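Long-range contacts in sensor protein (Rhodopseudomonas palustris, PDB 2OOL), which senses light through a bound biliverdin in this chromophore-binding domain and, as a bacteriophytochrome, probably relays the signal through histidine kinase activity: residues N119-R124 with E132-D137; M276-A281 with S297-T302. All coordinates share one frame; numbering follows the deposited sequence.

Contact 1. Residues N119-R124 with E132-D137; sequences NGILHR and ELEPRD
Asn-119 and Glu-134 pair through both backbone groups: Asn-119 N reaches Glu-134 O at 2.8 Å, and the return bond from Glu-134 N to Asn-119 O is almost straight at 176°. Two residues along, Ile-121 N gives a bond of 2.7 Å to Glu-132 O and Ile-121 O accepts Glu-132 N, which makes this a second hydrogen-bonded pair. Between them Gly-120 and Leu-133 form a non-hydrogen-bonded pair with CA atoms 4.8 Å apart, where Leu-133 CD2 lies 4.2 Å from Gly-120 CA, against the glycine backbone; beyond it the leucine packs on Leu-107 and Val-109 of strand 105-111. On the other face, Ile-121 CB lies 3.7 Å from Glu-132 O, the oxygen that its own backbone N bonds. A water adds a bridge beyond the last pair. It donates to Ile-121 O, which thus holds two donors, and to Glu-132 OE1 at 2.7 Å, while His-123 ND1 meets it in the plane of the imidazole, at the ring edge, at 2.8 Å. The acid gets there because its CG stands beside the backbone N (chi1 -67°) and the chain then runs extended. Farther out, Val-261 N bonds OE1, the oxygen that takes the water, while Leu-262 N and Ser-260 OG bond OE2, so the loop holds the carboxylate that positions the water. Glu-134 leaves the same face and forms a salt bridge with Arg-311 of helix 308-332, while the side chain of Ile-121 touches Tyr-308. An angle of 151° between the strand axes and the three successive antiparallel pairs identify a beta hairpin of the PAS sheet; Glu-132, Ile-121 and Glu-134 occupy its face turned to the GAF part, the close PAS-GAF association characteristic of phytochromes.

Contact 2. Residues M276-A281 with S297-T302; sequences MGMHAA and SCHNLT. With LBV (3-[2-[(Z)-[3-(2-carboxyethyl)-5-[(Z)-(4-ethenyl-3-methyl-5-oxidanylidene-pyrrol-2-ylidene)methyl]-4-methyl-pyrrol-1-ium -2-ylidene]methyl]-5-[(Z)-[(3E)-3-ethylidene-4-methyl-5-oxidanylidene-pyrrolidin-2-ylidene]methyl]-4-methyl-1H-pyrrol-3- yl]propanoic acid), chain C.
Met-278 holds CG beside its backbone N (chi1 -69°) and bends again at chi2, a course that crosses His-299 at about a right angle and lays Met-278 CG 3.7 Å from His-299 CB. From there its sulfur folds over the backbone where Asn-300 joins Leu-301. Met-276 takes the other course, with CG trans to the backbone N (chi1 -160°), and brings SD 3.8 Å from His-299 CE1, at an oblique bearing to the ring. Between them Gly-277, with positive phi, ends helix 267-276 in a Schellman motif, after which a short loop through Met-278 and His-279 leads to the strand that starts at Ala-280. It pairs with 297-300 in the antiparallel sheet of the GAF domain: Asn-300 N bonds Ala-280 O at 3.0 Å, and Ala-280 N bonds back to Asn-300 O. His-279 also faces Asn-300, which makes a classic beta bulge; its N reaches Leu-301 O at 3.2 Å from 66° above the carbonyl plane, and its bond to Asn-300 O is weak. Next along, Ala-281 and His-299 form a non-hydrogen-bonded pair whose side chains lie on the chromophore side. Ala-281 CB comes within 3.5 Å of LBV O2C, a propionate oxygen. Ser-297 OG donates to LBV O_D, the ring D carbonyl oxygen, at 2.7 Å. The imidazole of His-299 also lies against that oxygen, CE1 nearest at 2.9 Å from LBV O_D. Replacing His-299 by an alanine would probably open a gap between Met-276 SD and the ring D carbonyl and leave Arg-181 without the ring nitrogen it bonds. That bond, from Arg-181 NH1 to His-299 ND1, ties the imidazole to strand 181-187, on the far side of strand 291-300 from strand 280-288.

How the contacts relate
From the N terminus, contact 1 comes first: 132-137 returns to 119-124 across seven intervening residues and closes a hairpin in the PAS sheet. The chain then runs on through helices 142-157 and 162-177 and the GAF sheet, where contact 2 closes a second hairpin over fifteen residues. The two loops follow in series, neither enclosing nor crossing the other. The centres of contact 1 and contact 2 lie about 23 Å apart, on opposite sides of the chain's centre, and the nearest atoms of contact 1 and contact 2 stay about 11 Å apart. Indirect connections remain: helix 308-332, which follows contact 2, carries a partner for contact 1, and the segment Ser-260 to Leu-262, shortly before contact 2, reaches back to contact 1.

Contact 1. Residues N119-R124 with E132-D137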
ATOM      1  N   ASN A 119     -16.729   9.800   2.747  1.00 50.85           N
ATOM      2  CA  ASN A 119     -15.682   9.861   1.752  1.00 50.32           C
ATOM      3  C   ASN A 119     -16.320  10.584   0.597  1.00 50.48           C
ATOM      4  O   ASN A 119     -17.300  10.093   0.013  1.00 50.09           O
ATOM      5  CB  ASN A 119     -15.270   8.451   1.238  1.00 50.19           C
ATOM      6  CG  ASN A 119     -14.075   7.881   1.924  1.00 50.45           C
ATOM      7  OD1 ASN A 119     -13.705   6.717   1.642  1.00 55.91           O
ATOM      8  ND2 ASN A 119     -13.425   8.654   2.770  1.00 44.91           N
ATOM      9  N   GLY A 120     -15.731  11.712   0.225  1.00 50.58           N
ATOM     10  CA  GLY A 120     -16.200  12.480  -0.924  1.00 51.68           C
ATOM     11  C   GLY A 120     -15.420  12.133  -2.187  1.00 52.81           C
ATOM     12  O   GLY A 120     -14.164  12.212  -2.220  1.00 52.64           O
ATOM     13  N   ILE A 121     -16.160  11.751  -3.233  1.00 53.19           N
ATOM     14  CA  ILE A 121     -15.564  11.274  -4.480  1.00 53.48           C
ATOM     15  C   ILE A 121     -16.023  12.250  -5.562  1.00 52.89           C
ATOM     16  O   ILE A 121     -17.184  12.297  -5.904  1.00 51.64           O
ATOM     17  CB  ILE A 121     -16.034   9.840  -4.867  1.00 53.69           C
ATOM     18  CG1 ILE A 121     -16.021   8.898  -3.663  1.00 54.63           C
ATOM     19  CG2 ILE A 121     -15.229   9.293  -6.097  1.00 53.87           C
ATOM     20  CD1 ILE A 121     -14.705   8.466  -3.273  1.00 53.39           C
ATOM     21  N   LEU A 122     -15.073  13.001  -6.069  1.00 53.34           N
ATOM     22  CA  LEU A 122     -15.266  14.120  -6.946  1.00 55.66           C
ATOM     23  C   LEU A 122     -14.819  13.770  -8.375  1.00 55.83           C
ATOM     24  O   LEU A 122     -13.772  13.109  -8.574  1.00 55.23           O
ATOM     25  CB  LEU A 122     -14.350  15.216  -6.416  1.00 55.74           C
ATOM     26  CG  LEU A 122     -14.691  16.673  -6.445  1.00 60.59           C
ATOM     27  CD1 LEU A 122     -16.186  16.977  -6.240  1.00 60.62           C
ATOM     28  CD2 LEU A 122     -13.780  17.272  -5.328  1.00 58.97           C
ATOM     29  N   HIS A 123     -15.594  14.185  -9.366  1.00 56.42           N
ATOM     30  CA  HIS A 123     -15.141  14.111 -10.744  1.00 58.12           C
ATOM     31  C   HIS A 123     -15.814  15.107 -11.690  1.00 58.95           C
ATOM     32  O   HIS A 123     -16.893  15.622 -11.415  1.00 57.87           O
ATOM     33  CB  HIS A 123     -15.195  12.672 -11.286  1.00 59.58           C
ATOM     34  CG  HIS A 123     -16.507  12.281 -11.870  1.00 60.58           C
ATOM     35  ND1 HIS A 123     -17.452  11.574 -11.155  1.00 64.33           N
ATOM     36  CD2 HIS A 123     -16.992  12.401 -13.135  1.00 62.71           C
ATOM     37  CE1 HIS A 123     -18.481  11.303 -11.949  1.00 64.52           C
ATOM     38  NE2 HIS A 123     -18.230  11.800 -13.157  1.00 63.58           N
ATOM     39  N   ARG A 124     -15.114  15.363 -12.788  1.00 60.40           N
ATOM     40  CA  ARG A 124     -15.520  16.303 -13.848  1.00 62.64           C
ATOM     41  C   ARG A 124     -15.751  15.540 -15.147  1.00 63.32           C
ATOM     42  O   ARG A 124     -14.867  14.833 -15.563  1.00 63.25           O
ATOM     43  CB  ARG A 124     -14.368  17.227 -14.128  1.00 62.93           C
ATOM     44  CG  ARG A 124     -14.330  18.477 -13.307  1.00 65.01           C
ATOM     45  CD  ARG A 124     -13.301  19.437 -13.946  1.00 65.33           C
ATOM     46  NE  ARG A 124     -12.982  20.567 -13.079  1.00 68.02           N
ATOM     47  CZ  ARG A 124     -12.332  20.484 -11.916  1.00 69.72           C
ATOM     48  NH1 ARG A 124     -11.888  19.315 -11.444  1.00 71.23           N
ATOM     49  NH2 ARG A 124     -12.129  21.601 -11.216  1.00 70.81           N
ATOM     50  N   GLU A 132     -19.806  12.571  -5.010  1.00 51.41           N
ATOM     51  CA  GLU A 132     -20.498  11.440  -4.462  1.00 53.53           C
ATOM     52  C   GLU A 132     -19.988  11.174  -3.043  1.00 53.49           C
ATOM     53  O   GLU A 132     -18.808  11.285  -2.801  1.00 53.90           O
ATOM     54  CB  GLU A 132     -20.278  10.232  -5.366  1.00 53.20           C
ATOM     55  CG  GLU A 132     -20.932  10.365  -6.744  1.00 55.24           C
ATOM     56  CD  GLU A 132     -20.611   9.203  -7.659  1.00 56.80           C
ATOM     57  OE1 GLU A 132     -19.488   9.169  -8.182  1.00 60.18           O
ATOM     58  OE2 GLU A 132     -21.484   8.337  -7.855  1.00 63.80           O
ATOM     59  N   LEU A 133     -20.902  10.842  -2.137  1.00 53.50           N
ATOM     60  CA  LEU A 133     -20.609  10.654  -0.718  1.00 53.55           C
ATOM     61  C   LEU A 133     -20.773   9.210  -0.386  1.00 53.42           C
ATOM     62  O   LEU A 133     -21.874   8.675  -0.512  1.00 55.02           O
ATOM     63  CB  LEU A 133     -21.603  11.480   0.125  1.00 52.21           C
ATOM     64  CG  LEU A 133     -21.570  12.987   0.005  1.00 52.48           C
ATOM     65  CD1 LEU A 133     -22.446  13.604   1.086  1.00 51.05           C
ATOM     66  CD2 LEU A 133     -20.158  13.493   0.061  1.00 47.81           C
ATOM     67  N   GLU A 134     -19.679   8.549  -0.036  1.00 54.64           N
ATOM     68  CA  GLU A 134     -19.659   7.111   0.318  1.00 54.07           C
ATOM     69  C   GLU A 134     -19.332   6.978   1.795  1.00 53.64           C
ATOM     70  O   GLU A 134     -18.735   7.859   2.346  1.00 50.76           O
ATOM     71  CB  GLU A 134     -18.525   6.364  -0.437  1.00 54.84           C
ATOM     72  CG  GLU A 134     -18.829   5.965  -1.870  1.00 55.11           C
ATOM     73  CD  GLU A 134     -17.797   5.003  -2.490  1.00 55.24           C
ATOM     74  OE1 GLU A 134     -16.732   4.709  -1.849  1.00 52.31           O
ATOM     75  OE2 GLU A 134     -18.037   4.604  -3.661  1.00 53.55           O
ATOM     76  N   PRO A 135     -19.601   5.800   2.395  1.00 54.19           N
ATOM     77  CA  PRO A 135     -19.084   5.548   3.730  1.00 55.59           C
ATOM     78  C   PRO A 135     -17.562   5.524   3.757  1.00 56.02           C
ATOM     79  O   PRO A 135     -16.916   5.174   2.764  1.00 56.65           O
ATOM     80  CB  PRO A 135     -19.633   4.161   4.088  1.00 55.45           C
ATOM     81  CG  PRO A 135     -20.645   3.824   3.049  1.00 55.98           C
ATOM     82  CD  PRO A 135     -20.341   4.655   1.844  1.00 54.64           C
ATOM     83  N   ARG A 136     -16.988   5.884   4.885  1.00 56.25           N
ATOM     84  CA  ARG A 136     -15.550   5.969   5.000  1.00 58.77           C
ATOM     85  C   ARG A 136     -14.866   4.616   5.212  1.00 59.12           C
ATOM     86  O   ARG A 136     -15.484   3.647   5.636  1.00 58.11           O
ATOM     87  CB  ARG A 136     -15.172   6.880   6.171  1.00 58.33           C
ATOM     88  CG  ARG A 136     -15.750   8.282   6.072  1.00 61.15           C
ATOM     89  CD  ARG A 136     -14.996   9.287   6.928  1.00 62.41           C
ATOM     90  NE  ARG A 136     -13.583   9.326   6.571  1.00 67.90           N
ATOM     91  CZ  ARG A 136     -12.653  10.023   7.227  1.00 72.11           C
ATOM     92  NH1 ARG A 136     -12.982  10.810   8.269  1.00 75.10           N
ATOM     93  NH2 ARG A 136     -11.383   9.980   6.821  1.00 70.97           N
ATOM     94  N   ASP A 137     -13.566   4.607   4.963  1.00 60.90           N
ATOM     95  CA  ASP A 137     -12.752   3.460   5.238  1.00 63.48           C
ATOM     96  C   ASP A 137     -12.718   3.191   6.741  1.00 65.13           C
ATOM     97  O   ASP A 137     -12.511   4.114   7.539  1.00 64.66           O
ATOM     98  CB  ASP A 137     -11.336   3.674   4.714  1.00 63.26           C
ATOM     99  CG  ASP A 137     -10.481   2.428   4.849  1.00 62.58           C
ATOM    100  OD1 ASP A 137     -10.582   1.516   3.993  1.00 64.52           O
ATOM    101  OD2 ASP A 137      -9.709   2.371   5.822  1.00 62.82           O
TER
HETATM  102  O   HOH W   1     -17.689  11.182  -8.352  1.00 40.97           O

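Contact 2. Residues M276-A281 with S297-T302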
ATOM      1  N   MET A 276     -27.190 -16.208  -9.817  1.00 61.65           N
ATOM      2  CA  MET A 276     -25.866 -16.666  -9.362  1.00 62.06           C
ATOM      3  C   MET A 276     -25.894 -17.036  -7.862  1.00 60.47           C
ATOM      4  O   MET A 276     -25.080 -17.808  -7.410  1.00 59.47           O
ATOM      5  CB  MET A 276     -24.851 -15.529  -9.564  1.00 62.30           C
ATOM      6  CG  MET A 276     -23.383 -15.950  -9.611  1.00 63.54           C
ATOM      7  SD  MET A 276     -22.637 -15.502 -11.218  1.00 70.47           S
ATOM      8  CE  MET A 276     -21.691 -16.971 -11.583  1.00 63.34           C
ATOM      9  N   GLY A 277     -26.786 -16.394  -7.094  1.00 59.11           N
ATOM     10  CA  GLY A 277     -26.789 -16.521  -5.637  1.00 58.28           C
ATOM     11  C   GLY A 277     -25.711 -15.716  -4.916  1.00 57.09           C
ATOM     12  O   GLY A 277     -25.314 -16.063  -3.808  1.00 55.52           O
ATOM     13  N   MET A 278     -25.235 -14.634  -5.520  1.00 55.89           N
ATOM     14  CA  MET A 278     -24.260 -13.796  -4.858  1.00 56.04           C
ATOM     15  C   MET A 278     -24.794 -12.398  -4.828  1.00 55.38           C
ATOM     16  O   MET A 278     -25.058 -11.849  -5.900  1.00 56.34           O
ATOM     17  CB  MET A 278     -22.917 -13.842  -5.591  1.00 56.35           C
ATOM     18  CG  MET A 278     -22.217 -15.165  -5.491  1.00 56.53           C
ATOM     19  SD  MET A 278     -21.512 -15.559  -3.861  1.00 60.21           S
ATOM     20  CE  MET A 278     -20.630 -17.035  -4.182  1.00 57.23           C
ATOM     21  N   HIS A 279     -24.960 -11.815  -3.626  1.00 54.38           N
ATOM     22  CA  HIS A 279     -25.635 -10.502  -3.484  1.00 54.42           C
ATOM     23  C   HIS A 279     -24.779  -9.240  -3.340  1.00 53.09           C
ATOM     24  O   HIS A 279     -25.309  -8.144  -3.178  1.00 54.52           O
ATOM     25  CB  HIS A 279     -26.660 -10.569  -2.344  1.00 54.83           C
ATOM     26  CG  HIS A 279     -27.865 -11.370  -2.680  1.00 55.82           C
ATOM     27  ND1 HIS A 279     -27.785 -12.689  -3.070  1.00 56.39           N
ATOM     28  CD2 HIS A 279     -29.175 -11.039  -2.729  1.00 58.16           C
ATOM     29  CE1 HIS A 279     -28.996 -13.146  -3.314  1.00 55.17           C
ATOM     30  NE2 HIS A 279     -29.861 -12.176  -3.096  1.00 57.28           N
ATOM     31  N   ALA A 280     -23.467  -9.387  -3.395  1.00 52.95           N
ATOM     32  CA  ALA A 280     -22.512  -8.257  -3.542  1.00 53.51           C
ATOM     33  C   ALA A 280     -21.593  -8.674  -4.675  1.00 53.01           C
ATOM     34  O   ALA A 280     -21.252  -9.854  -4.767  1.00 54.14           O
ATOM     35  CB  ALA A 280     -21.660  -8.043  -2.244  1.00 51.67           C
ATOM     36  N   ALA A 281     -21.203  -7.721  -5.502  1.00 52.92           N
ATOM     37  CA  ALA A 281     -20.298  -7.909  -6.635  1.00 53.33           C
ATOM     38  C   ALA A 281     -19.364  -6.700  -6.746  1.00 53.31           C
ATOM     39  O   ALA A 281     -19.782  -5.555  -6.563  1.00 52.93           O
ATOM     40  CB  ALA A 281     -21.078  -8.009  -7.904  1.00 52.55           C
ATOM     41  N   SER A 297     -13.169 -10.446 -10.864  1.00 53.52           N
ATOM     42  CA  SER A 297     -14.562 -10.434 -10.443  1.00 53.20           C
ATOM     43  C   SER A 297     -14.660 -11.014  -9.025  1.00 53.21           C
ATOM     44  O   SER A 297     -14.203 -12.128  -8.772  1.00 52.44           O
ATOM     45  CB  SER A 297     -15.366 -11.336 -11.369  1.00 53.96           C
ATOM     46  OG  SER A 297     -16.752 -11.376 -11.036  1.00 53.34           O
ATOM     47  N   CYS A 298     -15.263 -10.237  -8.131  1.00 53.37           N
ATOM     48  CA  CYS A 298     -15.326 -10.505  -6.710  1.00 52.93           C
ATOM     49  C   CYS A 298     -16.810 -10.660  -6.285  1.00 52.73           C
ATOM     50  O   CYS A 298     -17.594  -9.762  -6.442  1.00 51.86           O
ATOM     51  CB  CYS A 298     -14.681  -9.342  -5.946  1.00 53.08           C
ATOM     52  SG  CYS A 298     -13.071  -8.710  -6.553  1.00 55.39           S
ATOM     53  N   HIS A 299     -17.176 -11.813  -5.735  1.00 53.51           N
ATOM     54  CA  HIS A 299     -18.549 -12.055  -5.318  1.00 53.13           C
ATOM     55  C   HIS A 299     -18.621 -12.359  -3.816  1.00 52.84           C
ATOM     56  O   HIS A 299     -17.706 -12.951  -3.239  1.00 50.70           O
ATOM     57  CB  HIS A 299     -19.091 -13.275  -6.046  1.00 53.22           C
ATOM     58  CG  HIS A 299     -19.358 -13.059  -7.496  1.00 54.73           C
ATOM     59  ND1 HIS A 299     -19.573 -14.113  -8.365  1.00 52.53           N
ATOM     60  CD2 HIS A 299     -19.404 -11.923  -8.246  1.00 51.38           C
ATOM     61  CE1 HIS A 299     -19.766 -13.629  -9.584  1.00 57.13           C
ATOM     62  NE2 HIS A 299     -19.678 -12.308  -9.537  1.00 53.70           N
ATOM     63  N   ASN A 300     -19.722 -11.930  -3.216  1.00 52.76           N
ATOM     64  CA  ASN A 300     -20.027 -12.249  -1.851  1.00 52.89           C
ATOM     65  C   ASN A 300     -21.464 -12.767  -1.770  1.00 53.20           C
ATOM     66  O   ASN A 300     -22.339 -12.329  -2.506  1.00 53.08           O
ATOM     67  CB  ASN A 300     -19.803 -11.039  -0.919  1.00 53.03           C
ATOM     68  CG  ASN A 300     -19.394 -11.478   0.495  1.00 55.02           C
ATOM     69  OD1 ASN A 300     -18.334 -12.058   0.665  1.00 53.66           O
ATOM     70  ND2 ASN A 300     -20.247 -11.219   1.498  1.00 52.69           N
ATOM     71  N   LEU A 301     -21.699 -13.702  -0.871  1.00 52.93           N
ATOM     72  CA  LEU A 301     -23.033 -14.247  -0.699  1.00 53.54           C
ATOM     73  C   LEU A 301     -24.009 -13.202  -0.225  1.00 53.86           C
ATOM     74  O   LEU A 301     -25.146 -13.138  -0.713  1.00 55.21           O
ATOM     75  CB  LEU A 301     -23.005 -15.383   0.325  1.00 53.67           C
ATOM     76  CG  LEU A 301     -24.327 -16.159   0.542  1.00 54.86           C
ATOM     77  CD1 LEU A 301     -24.571 -17.197  -0.577  1.00 56.35           C
ATOM     78  CD2 LEU A 301     -24.357 -16.824   1.918  1.00 52.88           C
ATOM     79  N   THR A 302     -23.577 -12.376   0.728  1.00 53.29           N
ATOM     80  CA  THR A 302     -24.484 -11.429   1.390  1.00 52.89           C
ATOM     81  C   THR A 302     -24.016 -10.012   1.022  1.00 52.18           C
ATOM     82  O   THR A 302     -22.857  -9.825   0.668  1.00 51.94           O
ATOM     83  CB  THR A 302     -24.445 -11.672   2.944  1.00 52.70           C
ATOM     84  OG1 THR A 302     -23.105 -11.489   3.376  1.00 53.66           O
ATOM     85  CG2 THR A 302     -24.833 -13.147   3.328  1.00 51.39           C
TER
HETATM   86  C1A LBV C 400     -26.532 -11.268 -19.167  1.00 55.95           C
HETATM   87  C1B LBV C 400     -25.079  -7.117 -18.525  1.00 50.99           C
HETATM   88  O1B LBV C 400     -24.685  -1.362 -15.589  1.00 34.79           O
HETATM   89  C1C LBV C 400     -21.434  -7.738 -15.891  1.00 43.62           C
HETATM   90  O1C LBV C 400     -18.733  -6.926 -11.523  1.00 38.53           O
HETATM   91  C1D LBV C 400     -19.870 -12.104 -14.929  1.00 49.75           C
HETATM   92  C2A LBV C 400     -27.457 -11.055 -20.340  1.00 54.65           C
HETATM   93  C2B LBV C 400     -24.988  -5.721 -18.446  1.00 46.95           C
HETATM   94  O2B LBV C 400     -22.531  -1.755 -15.366  1.00 34.47           O
HETATM   95  C2C LBV C 400     -20.298  -7.633 -15.061  1.00 40.66           C
HETATM   96  O2C LBV C 400     -20.807  -7.677 -11.352  1.00 32.55           O
HETATM   97  C2D LBV C 400     -19.443 -13.354 -15.424  1.00 50.56           C
HETATM   98  C3A LBV C 400     -27.260  -9.535 -20.488  1.00 55.35           C
HETATM   99  C3B LBV C 400     -23.926  -5.401 -17.603  1.00 44.10           C
HETATM  100  C3C LBV C 400     -19.807  -8.918 -14.899  1.00 43.20           C
HETATM  101  C3D LBV C 400     -18.793 -13.977 -14.381  1.00 51.80           C
HETATM  102  C4A LBV C 400     -26.341  -9.076 -19.505  1.00 54.88           C
HETATM  103  C4B LBV C 400     -23.329  -6.632 -17.201  1.00 44.24           C
HETATM  104  C4C LBV C 400     -20.652  -9.802 -15.591  1.00 43.28           C
HETATM  105  C4D LBV C 400     -18.845 -13.105 -13.285  1.00 52.52           C
HETATM  106  CAA LBV C 400     -27.869  -8.698 -21.450  1.00 55.80           C
HETATM  107  CAB LBV C 400     -23.498  -3.979 -17.210  1.00 40.89           C
HETATM  108  CAC LBV C 400     -19.629  -6.407 -14.397  1.00 41.48           C
HETATM  109  CAD LBV C 400     -18.248 -15.237 -14.446  1.00 50.72           C
HETATM  110  CBA LBV C 400     -28.830  -9.100 -22.619  1.00 58.06           C
HETATM  111  CBB LBV C 400     -23.967  -3.601 -15.820  1.00 38.07           C
HETATM  112  CBC LBV C 400     -20.342  -6.045 -13.057  1.00 40.03           C
HETATM  113  CBD LBV C 400     -17.580 -15.836 -13.384  1.00 50.46           C
HETATM  114  CGB LBV C 400     -23.696  -2.104 -15.574  1.00 36.62           C
HETATM  115  CGC LBV C 400     -19.926  -6.959 -11.859  1.00 39.62           C
HETATM  116  CHB LBV C 400     -26.008  -7.714 -19.389  1.00 49.81           C
HETATM  117  CHC LBV C 400     -22.210  -6.634 -16.312  1.00 42.67           C
HETATM  118  CHD LBV C 400     -20.552 -11.189 -15.720  1.00 46.33           C
HETATM  119  CMA LBV C 400     -28.889 -11.405 -19.906  0.50 56.38           C
HETATM  120  CMB LBV C 400     -25.923  -4.703 -19.138  1.00 42.99           C
HETATM  121  CMC LBV C 400     -18.539  -9.209 -14.066  1.00 40.02           C
HETATM  122  CMD LBV C 400     -19.618 -13.956 -16.835  1.00 47.67           C
HETATM  123  N_A LBV C 400     -25.947 -10.120 -18.766  1.00 55.96           N
HETATM  124  O_A LBV C 400     -26.327 -12.355 -18.635  1.00 55.40           O
HETATM  125  N_B LBV C 400     -24.061  -7.594 -17.787  1.00 43.22           N
HETATM  126  N_C LBV C 400     -21.597  -9.045 -16.153  1.00 43.28           N
HETATM  127  N_D LBV C 400     -19.511 -12.014 -13.661  1.00 49.36           N
HETATM  128  O_D LBV C 400     -18.382 -13.271 -12.143  1.00 48.55           O